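Fucoxanthin chlorophyll a/c-binding protein Lhcq10 (Chaetoceros gracilis, PDB 6L4U) probably harvests light as an antenna protein of the diatom, binding chlorophyll a, chlorophyll c and fucoxanthin and passing excitation energy toward the photosystem. Local coordinates at residues P168-S173 / P181-D186. Residues are numbered along the deposited sequence; the frame is centred on the assembly and turned at random.
With KC1 (Chlorophyll c1), chain B.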
loop_
_atom_site.group_PDB
_atom_site.type_symbol
_atom_site.label_atom_id
_atom_site.label_comp_id
_atom_site.label_asym_id
_atom_site.label_seq_id
_atom_site.Cartn_x
_atom_site.Cartn_y
_atom_site.Cartn_z
ATOM N N PRO Z 168 -39.234 -13.436 95.007
ATOM C CA PRO Z 168 -40.404 -12.571 94.835
ATOM C C PRO Z 168 -41.686 -13.381 94.878
ATOM O O PRO Z 168 -41.752 -14.499 94.360
ATOM C CB PRO Z 168 -40.181 -11.950 93.453
ATOM C CG PRO Z 168 -39.246 -12.901 92.765
ATOM C CD PRO Z 168 -38.365 -13.452 93.820
ATOM N N ASN Z 169 -42.700 -12.830 95.540
ATOM C CA ASN Z 169 -43.974 -13.526 95.561
ATOM C C ASN Z 169 -44.748 -13.517 94.255
ATOM O O ASN Z 169 -44.677 -12.586 93.452
ATOM C CB ASN Z 169 -44.895 -13.139 96.724
ATOM C CG ASN Z 169 -44.190 -12.827 98.021
ATOM O OD1 ASN Z 169 -43.548 -11.817 98.266
ATOM N ND2 ASN Z 169 -44.161 -13.890 98.820
ATOM N N PHE Z 170 -45.467 -14.625 94.049
ATOM C CA PHE Z 170 -46.242 -14.853 92.837
ATOM C C PHE Z 170 -47.469 -13.958 92.753
ATOM O O PHE Z 170 -47.975 -13.741 91.649
ATOM C CB PHE Z 170 -46.685 -16.314 92.763
ATOM C CG PHE Z 170 -45.585 -17.274 92.424
ATOM C CD1 PHE Z 170 -44.566 -16.910 91.560
ATOM C CD2 PHE Z 170 -45.579 -18.553 92.962
ATOM C CE1 PHE Z 170 -43.554 -17.801 91.246
ATOM C CE2 PHE Z 170 -44.571 -19.447 92.654
ATOM C CZ PHE Z 170 -43.558 -19.071 91.795
ATOM N N SER Z 171 -47.986 -13.483 93.896
ATOM C CA SER Z 171 -49.080 -12.510 93.910
ATOM C C SER Z 171 -48.784 -11.222 93.179
ATOM O O SER Z 171 -49.708 -10.621 92.615
ATOM C CB SER Z 171 -49.478 -12.131 95.329
ATOM O OG SER Z 171 -50.845 -11.805 95.404
ATOM N N ASP Z 172 -47.554 -10.735 93.245
ATOM C CA ASP Z 172 -47.283 -9.462 92.618
ATOM C C ASP Z 172 -46.644 -9.680 91.245
ATOM O O ASP Z 172 -46.731 -10.768 90.664
ATOM C CB ASP Z 172 -46.436 -8.524 93.488
ATOM C CG ASP Z 172 -46.823 -8.532 94.958
ATOM O OD1 ASP Z 172 -46.530 -9.474 95.713
ATOM O OD2 ASP Z 172 -47.739 -7.747 95.264
ATOM N N SER Z 173 -46.113 -8.586 90.678
ATOM C CA SER Z 173 -45.229 -8.490 89.508
ATOM C C SER Z 173 -45.910 -8.727 88.165
ATOM O O SER Z 173 -45.301 -8.485 87.116
ATOM C CB SER Z 173 -44.046 -9.457 89.633
ATOM O OG SER Z 173 -44.436 -10.758 89.222
ATOM N N PRO Z 181 -52.658 -19.643 93.896
ATOM C CA PRO Z 181 -53.071 -19.307 95.269
ATOM C C PRO Z 181 -51.936 -18.961 96.222
ATOM O O PRO Z 181 -51.989 -17.928 96.897
ATOM C CB PRO Z 181 -53.802 -20.576 95.732
ATOM C CG PRO Z 181 -53.324 -21.658 94.829
ATOM C CD PRO Z 181 -53.107 -20.993 93.513
ATOM N N LEU Z 182 -50.915 -19.806 96.296
ATOM C CA LEU Z 182 -49.888 -19.680 97.318
ATOM C C LEU Z 182 -48.611 -19.065 96.760
ATOM O O LEU Z 182 -48.411 -18.953 95.549
ATOM C CB LEU Z 182 -49.576 -21.039 97.949
ATOM C CG LEU Z 182 -50.742 -21.852 98.496
ATOM C CD1 LEU Z 182 -50.270 -23.223 98.948
ATOM C CD2 LEU Z 182 -51.408 -21.096 99.629
ATOM N N ASN Z 183 -47.739 -18.664 97.679
ATOM C CA ASN Z 183 -46.409 -18.173 97.363
ATOM C C ASN Z 183 -45.374 -19.225 97.731
ATOM O O ASN Z 183 -45.665 -20.206 98.418
ATOM C CB ASN Z 183 -46.128 -16.862 98.098
ATOM C CG ASN Z 183 -46.932 -15.716 97.549
ATOM O OD1 ASN Z 183 -47.199 -14.738 98.248
ATOM N ND2 ASN Z 183 -47.306 -15.812 96.279
ATOM N N LEU Z 184 -44.147 -19.011 97.259
ATOM C CA LEU Z 184 -43.103 -20.004 97.482
ATOM C C LEU Z 184 -42.539 -19.916 98.895
ATOM O O LEU Z 184 -42.245 -20.945 99.514
ATOM C CB LEU Z 184 -41.990 -19.833 96.449
ATOM C CG LEU Z 184 -40.940 -20.944 96.434
ATOM C CD1 LEU Z 184 -41.568 -22.251 95.981
ATOM C CD2 LEU Z 184 -39.757 -20.578 95.556
ATOM N N TYR Z 185 -42.398 -18.704 99.429
ATOM C CA TYR Z 185 -41.792 -18.506 100.742
ATOM C C TYR Z 185 -42.816 -18.652 101.868
ATOM O O TYR Z 185 -42.613 -19.435 102.797
ATOM C CB TYR Z 185 -41.099 -17.137 100.785
ATOM C CG TYR Z 185 -40.518 -16.719 102.126
ATOM C CD1 TYR Z 185 -39.883 -17.634 102.969
ATOM C CD2 TYR Z 185 -40.583 -15.395 102.534
ATOM C CE1 TYR Z 185 -39.375 -17.244 104.187
ATOM C CE2 TYR Z 185 -40.059 -14.993 103.740
ATOM C CZ TYR Z 185 -39.449 -15.919 104.561
ATOM O OH TYR Z 185 -38.921 -15.524 105.769
ATOM N N ASP Z 186 -43.903 -17.890 101.823
ATOM C CA ASP Z 186 -44.921 -17.943 102.869
ATOM C C ASP Z 186 -46.249 -18.339 102.237
ATOM O O ASP Z 186 -47.086 -17.477 101.932
ATOM C CB ASP Z 186 -45.025 -16.613 103.614
ATOM C CG ASP Z 186 -43.925 -16.438 104.643
ATOM O OD1 ASP Z 186 -43.087 -17.353 104.777
ATOM O OD2 ASP Z 186 -43.896 -15.386 105.315
HETATM N NB KC1 B . -34.130 -20.372 105.719
HETATM N ND KC1 B . -35.833 -19.330 102.189
HETATM C C1A KC1 B . -35.949 -16.886 104.236
HETATM C C1B KC1 B . -34.064 -19.662 106.837
HETATM C C1C KC1 B . -34.097 -22.609 103.642
HETATM C C1D KC1 B . -36.030 -19.919 100.900
HETATM C C2A KC1 B . -36.127 -15.686 105.142
HETATM C C2B KC1 B . -33.432 -20.338 107.984
HETATM C C2C KC1 B . -34.225 -23.895 102.918
HETATM C C2D KC1 B . -36.581 -19.023 99.861
HETATM C C3A KC1 B . -35.527 -16.186 106.441
HETATM C C3B KC1 B . -33.087 -21.656 107.421
HETATM C C3C KC1 B . -34.859 -23.537 101.644
HETATM C C3D KC1 B . -36.710 -17.766 100.652
HETATM C C4A KC1 B . -35.130 -17.559 106.011
HETATM C C4B KC1 B . -33.571 -21.559 105.999
HETATM C C4C KC1 B . -35.052 -22.064 101.808
HETATM C C4D KC1 B . -36.249 -18.034 101.932
HETATM C CAA KC1 B . -37.590 -15.369 105.457
HETATM C CAB KC1 B . -32.419 -22.728 108.209
HETATM C CAC KC1 B . -35.244 -24.515 100.546
HETATM C CAD KC1 B . -37.128 -16.342 100.610
HETATM C CBA KC1 B . -37.707 -14.079 106.258
HETATM C CBB KC1 B . -32.162 -23.955 107.824
HETATM C CBC KC1 B . -34.536 -24.330 99.226
HETATM C CBD KC1 B . -36.925 -15.755 101.944
HETATM C CED KC1 B . -34.007 -13.267 102.020
HETATM C CGA KC1 B . -36.988 -12.933 105.581
HETATM C CGD KC1 B . -36.113 -14.502 101.867
HETATM C CHA KC1 B . -36.375 -16.849 102.796
HETATM C CHB KC1 B . -34.555 -18.290 106.953
HETATM C CHC KC1 B . -33.473 -22.621 104.982
HETATM C CHD KC1 B . -35.694 -21.327 100.698
HETATM C CMA KC1 B . -34.307 -15.382 106.850
HETATM C CMB KC1 B . -33.208 -19.815 109.368
HETATM C CMC KC1 B . -33.804 -25.270 103.339
HETATM C CMD KC1 B . -36.947 -19.174 98.412
HETATM N NA KC1 B . -35.385 -17.917 104.752
HETATM N NC KC1 B . -34.595 -21.544 102.986
HETATM O O1A KC1 B . -35.942 -12.492 106.031
HETATM O O1D KC1 B . -36.674 -13.432 101.700
HETATM O O2A KC1 B . -37.550 -12.325 104.387
HETATM O O2D KC1 B . -34.673 -14.519 102.007
HETATM O OBD KC1 B . -37.594 -15.715 99.594
HETATM MG MG KC1 B . -35.149 -19.851 104.030
#
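The carboxamide of Asn183 is modelled with its nitrogen facing two backbone nitrogens: ND2 lies 3.1 Å from Phe170 N and 3.4 Å from Ser171 N. All three are donors, so no hydrogen bond can be drawn as the atoms stand. Exchanging the oxygen and nitrogen, which are hard to tell apart in such a map, would probably turn an acceptor toward both N-H groups. As modelled, OD1 takes a weak, strongly bent bond from Asn169 ND2 (3.2 Å, 125° at the hydrogen) and also sits 3.2 Å from Asn169 CB. The two asparagine side chains cross at roughly a right angle, their amide planes turned 48° apart, so they do not stack. Both segments belong to the long loop between helices 137-153 and 196-223, within the three-helix light-harvesting fold, and the seven residues between them contain neither helix nor strand. Phe170, with CG anti to its carbonyl carbon (chi1 -73°), turns its ring inward against this fold. The ring meets Phe150 edge-to-face and packs on Phe146 and Leu147, while Leu182 O lies at its edge, 3.9 Å from CD2. Leu182 and Asn183 touch a bound fucoxanthin. Further along, Tyr185 reaches the chlorophyll c1, whose CBD atom lies over the centre of one ring face, with Asp186 OD1 over the other. The modelled separation of Tyr185 OH from the chlorophyll CAA atom, 1.4 Å, has the length of a covalent bond, but with CBA also only 1.9 Å from OH such a link is doubtful.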